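Local coordinates for protein Plm1 (Streptomyces sp. HK803, PDB 4HXY) that probably reduces the beta-keto group of a polyketide intermediate with NADPH, as the ketoreductase of the first module of phoslactomycin biosynthesis, at residues Ser90-Val95 / Gly109-Gly114; Asp159-Arg164 / Leu168-Leu173; Ala213-Leu218 / Asp261-Glu266; Val246-Asp249 / Ala254-Ser257; Arg416-Phe421 / Pro428-Phe433. All coordinates share one frame; numbering follows the deposited sequence.

Interaction 1: residues Ser90-Val95 / Gly109-Gly114; sequences SRAVGV and GVWGLG
The CG1 methyl of Val93 sits squarely over one face of the Trp111 indole, 3.6 Å from the centroid of the six-membered ring and only 8° off its normal. This is a CH-pi contact in which a branched aliphatic tip meets the pi cloud head-on, and all six atoms of that ring lie at nearly the same distance from the methyl. The two side chains stand at about a right angle to each other, and valine suits the place because its branch sets a methyl close to the main chain, where the loop passes the ring. Its CG1 lies anti to the carbonyl carbon (chi1 -60°), which turns this branch onto the ring. Ala92 touches the other part of the indole: its CB comes obliquely to the five-membered ring, 3.5 Å from Trp111 NE1, and a small residue here lets the loop lie close. The indole projects from helix 105-120 to the loop. Its N-H is taken by Thr89 OG1, just before the loop, which helps to fix the ring's rotation. Leu128 and Asp130 of strand 125-131 also pack against the tryptophan. All three touching residues are buried. A loop leaving strand 85-90 is thus packed on helix 105-120, which leads to the parallel neighbour 125-131: a beta-alpha-beta unit, consistent with the Rossmann-like structural subdomain of polyketide synthase ketoreductases.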
# COMPACT_ATOMS: atom_id res chain seq x y z
N SER A 90 8.02 -0.95 -13.54
CA SER A 90 8.76 -2.21 -13.43
C SER A 90 9.04 -2.50 -11.95
O SER A 90 9.24 -1.58 -11.15
CB SER A 90 10.06 -2.16 -14.25
OG SER A 90 10.93 -1.22 -13.68
N ARG A 91 8.98 -3.78 -11.59
CA ARG A 91 9.23 -4.27 -10.23
C ARG A 91 8.17 -3.77 -9.22
O ARG A 91 8.41 -3.80 -8.04
CB ARG A 91 10.65 -3.88 -9.74
CG ARG A 91 11.82 -4.43 -10.58
CD ARG A 91 13.16 -3.77 -10.22
NE ARG A 91 13.52 -3.98 -8.82
CZ ARG A 91 14.23 -3.14 -8.06
NH1 ARG A 91 14.69 -1.99 -8.54
NH2 ARG A 91 14.47 -3.46 -6.79
N ALA A 92 6.99 -3.38 -9.71
CA ALA A 92 5.98 -2.73 -8.86
C ALA A 92 5.04 -3.74 -8.17
O ALA A 92 4.46 -3.44 -7.13
CB ALA A 92 5.19 -1.70 -9.66
N VAL A 93 4.94 -4.93 -8.76
CA VAL A 93 4.03 -6.00 -8.31
C VAL A 93 4.73 -7.35 -8.35
O VAL A 93 5.68 -7.56 -9.12
CB VAL A 93 2.72 -6.04 -9.19
CG1 VAL A 93 1.96 -4.72 -9.09
CG2 VAL A 93 3.01 -6.36 -10.65
N GLY A 94 4.23 -8.26 -7.51
CA GLY A 94 4.73 -9.63 -7.42
C GLY A 94 3.65 -10.53 -7.96
O GLY A 94 2.65 -10.76 -7.29
N VAL A 95 3.83 -11.03 -9.18
CA VAL A 95 2.83 -11.90 -9.79
C VAL A 95 2.78 -13.31 -9.16
O VAL A 95 1.75 -13.97 -9.18
CB VAL A 95 3.01 -12.00 -11.30
CG1 VAL A 95 2.03 -13.00 -11.88
CG2 VAL A 95 2.81 -10.63 -11.93
N GLY A 109 4.22 2.20 -5.01
CA GLY A 109 3.43 3.40 -4.73
C GLY A 109 2.70 3.96 -5.94
O GLY A 109 1.62 4.53 -5.82
N VAL A 110 3.30 3.78 -7.11
CA VAL A 110 2.67 4.18 -8.37
C VAL A 110 1.32 3.49 -8.52
O VAL A 110 0.33 4.10 -8.95
CB VAL A 110 3.54 3.81 -9.57
CG1 VAL A 110 2.83 4.16 -10.84
CG2 VAL A 110 4.91 4.59 -9.56
N TRP A 111 1.28 2.19 -8.20
CA TRP A 111 0.05 1.40 -8.31
C TRP A 111 -1.00 1.84 -7.28
O TRP A 111 -2.20 1.90 -7.57
CB TRP A 111 0.36 -0.10 -8.18
CG TRP A 111 0.88 -0.63 -9.45
CD1 TRP A 111 2.02 -0.23 -10.11
CD2 TRP A 111 0.28 -1.63 -10.28
NE1 TRP A 111 2.16 -0.92 -11.27
CE2 TRP A 111 1.12 -1.80 -11.39
CE3 TRP A 111 -0.86 -2.43 -10.15
CZ2 TRP A 111 0.84 -2.71 -12.39
CZ3 TRP A 111 -1.13 -3.32 -11.17
CH2 TRP A 111 -0.27 -3.49 -12.24
N GLY A 112 -0.56 2.18 -6.07
CA GLY A 112 -1.49 2.68 -5.06
C GLY A 112 -2.18 3.93 -5.54
O GLY A 112 -3.40 4.05 -5.46
N LEU A 113 -1.40 4.87 -6.07
CA LEU A 113 -1.95 6.11 -6.58
C LEU A 113 -2.77 5.92 -7.85
O LEU A 113 -3.84 6.52 -8.00
CB LEU A 113 -0.81 7.12 -6.83
CG LEU A 113 -1.32 8.52 -7.13
CD1 LEU A 113 -0.42 9.54 -6.39
CD2 LEU A 113 -1.37 8.76 -8.62
N GLY A 114 -2.29 5.08 -8.75
CA GLY A 114 -2.95 4.83 -10.03
C GLY A 114 -4.35 4.27 -9.87
O GLY A 114 -5.26 4.66 -10.58

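Interaction 2: residues Asp159-Arg164 / Leu168-Leu173; sequences DQLAVR and LWARRL
Ala162 and Trp169 form a hydrogen-bonded antiparallel pair, with Ala162 N to Trp169 O and Trp169 N to Ala162 O both at 2.8 Å. A third backbone bond, from Arg171 N to Gln160 O, extends the ladder. The tight part is apolar and lies under helix 137-148, where Leu161, Val163 and Ala170 are buried: leucine and valine fill the layer under the helix, and the small Ala170 leaves room for Leu161 CD2. Toward the hairpin end the contact opens to solvent, with Leu168 and Trp169 partly exposed. Leu168 CD2 still meets Val163 CG2 at 3.7 Å, while Trp169 NE1 gives its proton to a water, 2.9 Å away, that in turn donates to Arg164 O. At the other end Arg171, buried and extended from CG to NE, brings NH1 to a lone pair of Gln160 OE1 at 2.9 Å. OE1 is tilted 28° from the guanidinium plane, which goes with the bent bond (136° at the hydrogen); Glu10 takes Arg171 NE in a salt bridge. The whole is a beta hairpin whose outer edges pair with strand 125-131, parallel, and strand 6-14, antiparallel.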
# COMPACT_ATOMS: atom_id res chain seq x y z
N ASP A 159 -7.37 -3.30 -16.48
CA ASP A 159 -6.63 -2.07 -16.21
C ASP A 159 -5.53 -2.21 -15.14
O ASP A 159 -4.90 -1.22 -14.77
CB ASP A 159 -7.61 -0.96 -15.80
CG ASP A 159 -8.38 -1.28 -14.50
OD1 ASP A 159 -8.24 -2.40 -13.95
OD2 ASP A 159 -9.10 -0.37 -14.03
N GLN A 160 -5.31 -3.44 -14.67
CA GLN A 160 -4.22 -3.74 -13.73
C GLN A 160 -3.51 -4.98 -14.24
O GLN A 160 -3.90 -6.12 -13.94
CB GLN A 160 -4.73 -3.90 -12.30
CG GLN A 160 -5.31 -2.57 -11.76
CD GLN A 160 -5.79 -2.64 -10.33
OE1 GLN A 160 -5.10 -3.16 -9.47
NE2 GLN A 160 -6.94 -2.03 -10.06
N LEU A 161 -2.45 -4.75 -15.00
CA LEU A 161 -1.82 -5.80 -15.79
C LEU A 161 -0.33 -5.92 -15.50
O LEU A 161 0.33 -4.94 -15.12
CB LEU A 161 -2.01 -5.51 -17.29
CG LEU A 161 -3.46 -5.53 -17.78
CD1 LEU A 161 -3.55 -4.87 -19.13
CD2 LEU A 161 -3.99 -6.98 -17.82
N ALA A 162 0.20 -7.11 -15.74
CA ALA A 162 1.62 -7.35 -15.66
C ALA A 162 2.04 -8.23 -16.82
O ALA A 162 1.33 -9.15 -17.22
CB ALA A 162 1.98 -8.00 -14.32
N VAL A 163 3.22 -7.93 -17.36
CA VAL A 163 3.84 -8.77 -18.39
C VAL A 163 4.97 -9.59 -17.77
O VAL A 163 5.84 -9.06 -17.09
CB VAL A 163 4.37 -7.93 -19.59
CG1 VAL A 163 4.99 -8.87 -20.63
CG2 VAL A 163 3.24 -7.13 -20.22
N ARG A 164 4.89 -10.91 -17.95
CA ARG A 164 5.91 -11.83 -17.44
C ARG A 164 6.14 -12.89 -18.51
O ARG A 164 5.19 -13.52 -18.97
CB ARG A 164 5.46 -12.51 -16.14
CG ARG A 164 5.23 -11.54 -14.94
CD ARG A 164 6.53 -10.93 -14.44
NE ARG A 164 6.35 -10.12 -13.23
CZ ARG A 164 6.11 -8.81 -13.22
NH1 ARG A 164 5.99 -8.11 -14.34
NH2 ARG A 164 5.98 -8.20 -12.06
N LEU A 168 0.50 -11.88 -20.56
CA LEU A 168 -0.26 -10.90 -19.77
C LEU A 168 -0.97 -11.54 -18.60
O LEU A 168 -1.66 -12.55 -18.75
CB LEU A 168 -1.33 -10.21 -20.62
CG LEU A 168 -1.10 -8.83 -21.23
CD1 LEU A 168 -2.46 -8.30 -21.68
CD2 LEU A 168 -0.43 -7.83 -20.28
N TRP A 169 -0.84 -10.90 -17.44
CA TRP A 169 -1.49 -11.34 -16.21
C TRP A 169 -2.33 -10.18 -15.69
O TRP A 169 -1.90 -9.03 -15.78
CB TRP A 169 -0.46 -11.71 -15.15
CG TRP A 169 0.35 -12.93 -15.47
CD1 TRP A 169 1.37 -13.02 -16.37
CD2 TRP A 169 0.21 -14.23 -14.88
NE1 TRP A 169 1.86 -14.31 -16.39
CE2 TRP A 169 1.18 -15.06 -15.47
CE3 TRP A 169 -0.65 -14.77 -13.92
CZ2 TRP A 169 1.30 -16.41 -15.15
CZ3 TRP A 169 -0.50 -16.09 -13.56
CH2 TRP A 169 0.46 -16.90 -14.19
N ALA A 170 -3.51 -10.49 -15.16
CA ALA A 170 -4.44 -9.47 -14.64
C ALA A 170 -4.66 -9.64 -13.15
O ALA A 170 -4.84 -10.77 -12.66
CB ALA A 170 -5.78 -9.54 -15.39
N ARG A 171 -4.67 -8.51 -12.45
CA ARG A 171 -4.76 -8.48 -10.97
C ARG A 171 -6.18 -8.76 -10.49
O ARG A 171 -7.15 -8.26 -11.08
CB ARG A 171 -4.33 -7.12 -10.46
CG ARG A 171 -4.07 -7.07 -8.98
CD ARG A 171 -3.37 -5.80 -8.59
NE ARG A 171 -3.27 -5.65 -7.13
CZ ARG A 171 -4.11 -4.98 -6.36
NH1 ARG A 171 -5.18 -4.36 -6.88
NH2 ARG A 171 -3.90 -4.96 -5.05
N ARG A 172 -6.27 -9.56 -9.44
CA ARG A 172 -7.54 -9.92 -8.82
C ARG A 172 -7.43 -9.88 -7.31
O ARG A 172 -6.32 -10.03 -6.75
CB ARG A 172 -7.92 -11.33 -9.20
CG ARG A 172 -8.08 -11.56 -10.70
CD ARG A 172 -9.29 -10.88 -11.23
NE ARG A 172 -9.49 -11.17 -12.65
CZ ARG A 172 -9.26 -10.34 -13.67
NH1 ARG A 172 -8.81 -9.11 -13.46
NH2 ARG A 172 -9.51 -10.73 -14.92
N LEU A 173 -8.56 -9.66 -6.64
CA LEU A 173 -8.65 -9.73 -5.18
C LEU A 173 -9.57 -10.88 -4.87
O LEU A 173 -10.70 -10.91 -5.38
CB LEU A 173 -9.18 -8.41 -4.60
CG LEU A 173 -9.23 -8.11 -3.10
CD1 LEU A 173 -10.47 -8.74 -2.47
CD2 LEU A 173 -7.91 -8.52 -2.38
O HOH W 1 4.15 -15.65 -17.65

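Interaction 3: residues Ala213-Leu218 / Asp261-Glu266; sequences ADRILL and DALAAE
Leu217, on a strand of the Rossmann fold of the ketoreductase domain, points at Leu263 on helix 253-265, and Arg215 two residues before it reaches Glu266, three residues further on from Leu263. This helix lies on one side of the parallel strands; helices 198-210 and 229-237 pack on the other, against Ile216 and Leu218. The twofold repeat of a strand therefore puts residues 215 and 217 on the helix 253-265 side, while residues 263 and 266, three apart, supply their partners. Arg215 has CG beside its backbone N (chi1 -62°) and runs extended from CG to NE, which carries the guanidinium past the strand to the more exposed rim of the contact. There Glu266, its chain likewise extended beyond CG, forms a salt bridge, with Arg215 NH2 donating to OE1 at 3.1 Å. The acceptor lies near the guanidinium plane, but the carboxylate is met from well above its own plane, and the two groups are turned 57° apart. Two further bonds, from NH1 to OE1 and OE2, are weak. Arginine suits this edge because its long aliphatic stem stays by the sheet while its charge meets the glutamate; Leu263 CD2 passes NH1 obliquely. Deeper in, two buried leucines meet tip to tip, with Leu217 CD1 and Leu263 CD1 only 3.5 Å apart, closer than methyl groups usually come.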
# COMPACT_ATOMS: atom_id res chain seq x y z
N ALA A 213 6.75 -9.73 26.94
CA ALA A 213 7.80 -8.76 26.65
C ALA A 213 8.47 -8.22 27.91
O ALA A 213 7.87 -8.22 28.99
CB ALA A 213 7.25 -7.59 25.82
N ASP A 214 9.70 -7.73 27.75
CA ASP A 214 10.39 -6.99 28.83
C ASP A 214 10.03 -5.50 28.84
O ASP A 214 9.88 -4.92 29.92
CB ASP A 214 11.90 -7.11 28.67
CG ASP A 214 12.44 -8.50 29.02
OD1 ASP A 214 11.77 -9.24 29.79
OD2 ASP A 214 13.54 -8.86 28.49
N ARG A 215 9.90 -4.89 27.67
CA ARG A 215 9.73 -3.44 27.52
C ARG A 215 8.81 -3.13 26.36
O ARG A 215 8.97 -3.70 25.29
CB ARG A 215 11.05 -2.75 27.23
CG ARG A 215 12.07 -2.88 28.27
CD ARG A 215 13.08 -1.79 28.09
NE ARG A 215 14.25 -2.05 28.92
CZ ARG A 215 15.29 -1.23 29.01
NH1 ARG A 215 15.30 -0.10 28.31
NH2 ARG A 215 16.30 -1.56 29.79
N ILE A 216 7.89 -2.20 26.57
CA ILE A 216 7.01 -1.72 25.51
C ILE A 216 7.26 -0.23 25.33
O ILE A 216 7.13 0.55 26.27
CB ILE A 216 5.53 -2.01 25.84
CG1 ILE A 216 5.32 -3.51 25.99
CG2 ILE A 216 4.61 -1.45 24.74
CD1 ILE A 216 3.99 -3.88 26.62
N LEU A 217 7.68 0.15 24.13
CA LEU A 217 7.98 1.54 23.80
C LEU A 217 6.96 2.05 22.79
O LEU A 217 6.80 1.48 21.70
CB LEU A 217 9.38 1.67 23.23
CG LEU A 217 10.58 1.36 24.14
CD1 LEU A 217 11.81 1.98 23.52
CD2 LEU A 217 10.39 1.89 25.54
N LEU A 218 6.27 3.13 23.17
CA LEU A 218 5.25 3.75 22.33
C LEU A 218 5.88 5.00 21.73
O LEU A 218 6.29 5.91 22.46
CB LEU A 218 4.02 4.12 23.13
CG LEU A 218 3.36 3.05 23.98
CD1 LEU A 218 2.15 3.67 24.64
CD2 LEU A 218 2.96 1.80 23.17
N ASP A 261 20.20 2.61 19.21
CA ASP A 261 21.54 2.40 19.77
C ASP A 261 21.54 2.34 21.30
O ASP A 261 22.23 1.51 21.89
CB ASP A 261 22.48 3.52 19.30
CG ASP A 261 22.87 3.40 17.83
OD1 ASP A 261 22.49 2.41 17.15
OD2 ASP A 261 23.55 4.33 17.35
N ALA A 262 20.78 3.24 21.92
CA ALA A 262 20.70 3.32 23.39
C ALA A 262 20.06 2.07 23.97
O ALA A 262 20.47 1.60 25.03
CB ALA A 262 19.91 4.55 23.82
N LEU A 263 19.06 1.52 23.28
CA LEU A 263 18.41 0.30 23.76
C LEU A 263 19.36 -0.90 23.66
O LEU A 263 19.43 -1.71 24.58
CB LEU A 263 17.10 0.06 22.99
CG LEU A 263 15.95 1.02 23.33
CD1 LEU A 263 14.89 1.04 22.20
CD2 LEU A 263 15.29 0.71 24.67
N ALA A 264 20.10 -0.99 22.56
CA ALA A 264 21.06 -2.08 22.36
C ALA A 264 22.17 -2.00 23.42
O ALA A 264 22.61 -3.03 23.94
CB ALA A 264 21.64 -2.07 20.94
N ALA A 265 22.57 -0.78 23.76
CA ALA A 265 23.65 -0.55 24.74
C ALA A 265 23.23 -0.96 26.17
O ALA A 265 24.07 -1.39 26.97
CB ALA A 265 24.07 0.92 24.71
N GLU A 266 21.95 -0.85 26.47
CA GLU A 266 21.37 -1.33 27.72
C GLU A 266 21.17 -2.85 27.77
O GLU A 266 20.79 -3.38 28.81
CB GLU A 266 19.99 -0.70 27.94
CG GLU A 266 19.99 0.76 28.25
CD GLU A 266 18.60 1.24 28.56
OE1 GLU A 266 18.09 0.92 29.66
OE2 GLU A 266 18.01 1.93 27.70

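Interaction 4: residues Val246-Asp249 / Ala254-Ser257; sequences VAVD and AAMS. With NDP (NADPH dihydro-nicotinamide-adenine-dinucleotide phosphate), chain C.
Asp249 OD1 is gripped by two partners: the adenine amino group of NADPH gives N6A-H to it at 3.0 Å in a nearly straight bond (166°), and Thr251 OG1 is hydrogen-bonded to it as well. An aspartate fits because its short, acidic acceptor can read the amino group that marks adenine; its CG stands anti to the backbone N (chi1 -175°), which swings the carboxylate toward the base. Val248 O lies 3.5 Å from C2A, along the same rim of the adenine. An acid just after the strand that follows 215-220, facing the adenine amino group in this way, is a familiar feature of the short-chain dehydrogenase/reductase Rossmann fold. Behind this cofactor-facing side, Val248 turns its side chain to helix 253-265. Its CG1 touches Met256 SD at 3.6 Å and Ala255 CB at 3.9 Å, a small residue letting the helix come near. Met256, bent at both chi2 and chi3, curls its flexible thioether across the valine, while Leu306, Leu307 and Leu310 of helix 290-310 pack on it from beyond.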
# COMPACT_ATOMS: atom_id res chain seq x y z
N VAL A 246 7.85 7.61 23.98
CA VAL A 246 8.98 8.43 23.56
C VAL A 246 8.50 9.39 22.46
O VAL A 246 7.74 9.00 21.58
CB VAL A 246 10.22 7.61 23.13
CG1 VAL A 246 10.74 6.72 24.30
CG2 VAL A 246 9.95 6.75 21.88
N ALA A 247 8.94 10.64 22.55
CA ALA A 247 8.56 11.68 21.60
C ALA A 247 9.63 11.75 20.52
O ALA A 247 10.69 12.37 20.67
CB ALA A 247 8.37 13.04 22.33
N VAL A 248 9.36 11.05 19.40
CA VAL A 248 10.32 10.88 18.32
C VAL A 248 9.58 10.88 16.98
O VAL A 248 8.53 10.27 16.86
CB VAL A 248 11.16 9.56 18.45
CG1 VAL A 248 12.06 9.32 17.25
CG2 VAL A 248 12.03 9.58 19.72
N ASP A 249 10.09 11.64 16.03
CA ASP A 249 9.64 11.57 14.64
C ASP A 249 10.26 10.33 13.97
O ASP A 249 11.47 10.20 13.86
CB ASP A 249 10.10 12.85 13.94
CG ASP A 249 9.60 12.99 12.51
OD1 ASP A 249 9.15 12.01 11.93
OD2 ASP A 249 9.69 14.13 11.99
N ALA A 254 18.55 10.69 12.92
CA ALA A 254 19.42 10.90 14.09
C ALA A 254 18.73 10.46 15.37
O ALA A 254 19.33 9.78 16.21
CB ALA A 254 19.83 12.37 14.19
N ALA A 255 17.47 10.86 15.53
CA ALA A 255 16.65 10.50 16.68
C ALA A 255 16.37 9.00 16.73
O ALA A 255 16.44 8.40 17.79
CB ALA A 255 15.35 11.28 16.67
N MET A 256 16.04 8.40 15.58
CA MET A 256 15.71 6.97 15.56
C MET A 256 16.94 6.12 15.86
O MET A 256 16.87 5.16 16.65
CB MET A 256 15.07 6.57 14.22
CG MET A 256 13.67 7.12 14.06
SD MET A 256 12.45 6.40 15.18
CE MET A 256 12.23 4.83 14.34
N SER A 257 18.07 6.47 15.25
CA SER A 257 19.30 5.71 15.44
C SER A 257 19.82 5.85 16.88
O SER A 257 20.32 4.88 17.45
CB SER A 257 20.37 6.14 14.44
OG SER A 257 20.70 7.51 14.60
PA NDP C . -4.06 7.58 14.72
O1A NDP C . -4.85 7.46 15.98
O2A NDP C . -4.01 8.92 14.04
O5B NDP C . -2.56 7.10 14.99
C5B NDP C . -1.52 7.50 14.13
C4B NDP C . -0.28 7.68 14.95
O4B NDP C . 0.81 8.03 14.12
C3B NDP C . -0.39 8.79 15.96
O3B NDP C . 0.06 8.27 17.23
C2B NDP C . 0.55 9.87 15.47
O2B NDP C . 0.99 10.53 16.64
C1B NDP C . 1.59 9.02 14.76
N9A NDP C . 2.45 9.71 13.80
C8A NDP C . 2.09 10.42 12.68
N7A NDP C . 3.20 10.91 12.09
C5A NDP C . 4.29 10.49 12.82
C6A NDP C . 5.65 10.67 12.68
N6A NDP C . 6.23 11.36 11.71
N1A NDP C . 6.48 10.10 13.64
C2A NDP C . 5.96 9.34 14.68
N3A NDP C . 4.61 9.16 14.82
C4A NDP C . 3.80 9.73 13.89
O3 NDP C . -4.58 6.53 13.61
PN NDP C . -4.99 5.02 13.81
O1N NDP C . -6.38 4.89 13.30
O2N NDP C . -4.68 4.47 15.14
O5D NDP C . -4.15 4.27 12.68
C5D NDP C . -2.82 3.86 12.89
C4D NDP C . -2.34 3.14 11.64
O4D NDP C . -3.28 2.17 11.23
C3D NDP C . -2.16 4.09 10.48
O3D NDP C . -0.93 3.84 9.87
C2D NDP C . -3.28 3.74 9.52
O2D NDP C . -2.96 4.00 8.17
C1D NDP C . -3.53 2.28 9.84
N1N NDP C . -4.93 1.89 9.58
C2N NDP C . -5.94 2.33 10.38
C3N NDP C . -7.28 2.11 10.07
C7N NDP C . -8.37 2.52 10.98
O7N NDP C . -9.63 2.05 10.66
N7N NDP C . -8.24 3.32 12.02
C4N NDP C . -7.60 1.09 9.01
C5N NDP C . -6.42 0.66 8.20
C6N NDP C . -5.14 1.06 8.52
P2B NDP C . 1.73 11.95 16.62
O1X NDP C . 1.85 12.33 18.08
O2X NDP C . 0.91 12.98 15.83
O3X NDP C . 3.04 11.84 15.96

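Interaction 5: residues Arg416-Phe421 / Pro428-Phe433; sequences RFLPAF and PLFGSF
The Phe430 ring has the edge of Phe417 over one face and, on the opposite face, CD2 of Leu429, the residue just before it, offset toward the rim. Its own edge is used too: CE2 stands 3.5 Å from Phe421 CE2, over the face of that ring. Both aromatic pairs are T-shaped, with the planes of Phe417 and Phe430 at 80° and those of Phe421 and Phe430 at 88°. Phe417 and Phe421 are one helical turn apart, and both have CG anti to the backbone N, which sends both rings off the same side of helix 414-421 to meet Phe430 with a ring edge and a ring face. This is an aromatic cluster, extended by Trp327 and Trp414, and it ties the helix that follows strand 408-412 to the 3-10 turns of residues 428-433, themselves laid against strand 167-175. Phenylalanine suits it by offering both an edge and a face without polar groups. Leu418, partly exposed, forks across the turns: its CD2 reaches Phe430 CB at 3.5 Å, and its CD1 touches Phe433 CB at 3.8 Å, beside a ring that stacks on Trp414.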
# COMPACT_ATOMS: atom_id res chain seq x y z
N ARG A 416 -23.31 -4.57 -0.94
CA ARG A 416 -23.26 -3.11 -0.83
C ARG A 416 -21.96 -2.52 -1.40
O ARG A 416 -21.97 -1.46 -2.02
CB ARG A 416 -23.35 -2.64 0.63
CG ARG A 416 -24.61 -2.96 1.38
CD ARG A 416 -24.45 -2.50 2.85
NE ARG A 416 -25.66 -2.69 3.65
CZ ARG A 416 -26.00 -1.96 4.72
NH1 ARG A 416 -27.14 -2.23 5.37
NH2 ARG A 416 -25.23 -0.96 5.16
N PHE A 417 -20.85 -3.19 -1.15
CA PHE A 417 -19.55 -2.64 -1.55
C PHE A 417 -19.41 -2.51 -3.07
O PHE A 417 -18.96 -1.48 -3.57
CB PHE A 417 -18.42 -3.52 -0.99
CG PHE A 417 -17.05 -3.08 -1.40
CD1 PHE A 417 -16.34 -2.18 -0.64
CD2 PHE A 417 -16.47 -3.56 -2.57
CE1 PHE A 417 -15.08 -1.76 -1.03
CE2 PHE A 417 -15.22 -3.12 -2.96
CZ PHE A 417 -14.52 -2.24 -2.18
N LEU A 418 -19.77 -3.55 -3.80
CA LEU A 418 -19.47 -3.60 -5.25
C LEU A 418 -20.23 -2.54 -6.06
O LEU A 418 -19.60 -1.87 -6.89
CB LEU A 418 -19.69 -4.99 -5.83
CG LEU A 418 -18.70 -6.05 -5.44
CD1 LEU A 418 -19.22 -7.42 -5.89
CD2 LEU A 418 -17.33 -5.72 -6.05
N PRO A 419 -21.55 -2.38 -5.82
CA PRO A 419 -22.22 -1.31 -6.58
C PRO A 419 -21.70 0.08 -6.25
O PRO A 419 -21.66 0.97 -7.14
CB PRO A 419 -23.71 -1.46 -6.22
CG PRO A 419 -23.83 -2.86 -5.65
CD PRO A 419 -22.50 -3.19 -5.03
N ALA A 420 -21.28 0.31 -5.00
CA ALA A 420 -20.71 1.60 -4.65
C ALA A 420 -19.34 1.79 -5.29
O ALA A 420 -19.05 2.82 -5.89
CB ALA A 420 -20.65 1.79 -3.11
N PHE A 421 -18.49 0.76 -5.20
CA PHE A 421 -17.11 0.85 -5.70
C PHE A 421 -17.04 1.01 -7.21
O PHE A 421 -16.16 1.72 -7.73
CB PHE A 421 -16.31 -0.40 -5.27
CG PHE A 421 -14.87 -0.33 -5.67
CD1 PHE A 421 -13.97 0.35 -4.87
CD2 PHE A 421 -14.42 -0.89 -6.84
CE1 PHE A 421 -12.63 0.46 -5.23
CE2 PHE A 421 -13.05 -0.78 -7.20
CZ PHE A 421 -12.19 -0.12 -6.37
N PRO A 428 -12.65 -5.13 -12.92
CA PRO A 428 -12.46 -6.58 -13.03
C PRO A 428 -11.72 -7.18 -11.82
O PRO A 428 -11.65 -8.40 -11.70
CB PRO A 428 -11.65 -6.72 -14.31
CG PRO A 428 -10.96 -5.43 -14.48
CD PRO A 428 -11.90 -4.39 -13.94
N LEU A 429 -11.17 -6.32 -10.96
CA LEU A 429 -10.46 -6.77 -9.76
C LEU A 429 -11.30 -7.69 -8.88
O LEU A 429 -10.76 -8.62 -8.27
CB LEU A 429 -10.01 -5.55 -8.95
CG LEU A 429 -9.15 -5.81 -7.71
CD1 LEU A 429 -7.76 -6.31 -8.08
CD2 LEU A 429 -9.06 -4.56 -6.85
N PHE A 430 -12.61 -7.43 -8.80
CA PHE A 430 -13.49 -8.14 -7.89
C PHE A 430 -14.39 -9.17 -8.57
O PHE A 430 -15.43 -9.53 -8.03
CB PHE A 430 -14.36 -7.12 -7.17
CG PHE A 430 -13.61 -6.20 -6.29
CD1 PHE A 430 -12.97 -6.68 -5.16
CD2 PHE A 430 -13.54 -4.84 -6.56
CE1 PHE A 430 -12.28 -5.84 -4.32
CE2 PHE A 430 -12.84 -3.99 -5.71
CZ PHE A 430 -12.22 -4.50 -4.60
N GLY A 431 -13.96 -9.67 -9.72
CA GLY A 431 -14.74 -10.69 -10.44
C GLY A 431 -15.26 -11.86 -9.61
O GLY A 431 -16.37 -12.34 -9.83
N SER A 432 -14.48 -12.29 -8.62
CA SER A 432 -14.84 -13.45 -7.81
C SER A 432 -15.99 -13.18 -6.82
O SER A 432 -16.54 -14.11 -6.23
CB SER A 432 -13.62 -13.97 -7.06
OG SER A 432 -13.21 -13.07 -6.04
N PHE A 433 -16.37 -11.91 -6.68
CA PHE A 433 -17.48 -11.49 -5.82
C PHE A 433 -18.73 -11.09 -6.62
O PHE A 433 -19.74 -10.69 -6.04
CB PHE A 433 -17.02 -10.36 -4.88
CG PHE A 433 -15.84 -10.76 -4.05
CD1 PHE A 433 -16.01 -11.56 -2.92
CD2 PHE A 433 -14.57 -10.40 -4.42
CE1 PHE A 433 -14.91 -11.98 -2.18
CE2 PHE A 433 -13.47 -10.81 -3.70
CZ PHE A 433 -13.64 -11.58 -2.57

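How the interactions relate
Interactions 1 and 2 are buried and adjoin, Val95 packing on Ala162 and Trp169; interaction 1 has no hydrogen bond across it and rests on a CH-pi contact and methyl packing, whereas interaction 2 relies mainly on backbone bonds. Interactions 3, 4 and 5 are partly buried. Interaction 5 touches interaction 2 through Leu173 N and Leu429 O, probably a hydrogen bond, and brings aromatic rings of the C-terminal region to strand 167-175. Interactions 3 and 4 lie across the chain's centre from 2 and 5, with centres about 40 Å or more away. They share helix 253-265 and use neighbouring strands, 4 nested within 3; interaction 3 ends in a surface salt bridge, interaction 4 at the cofactor.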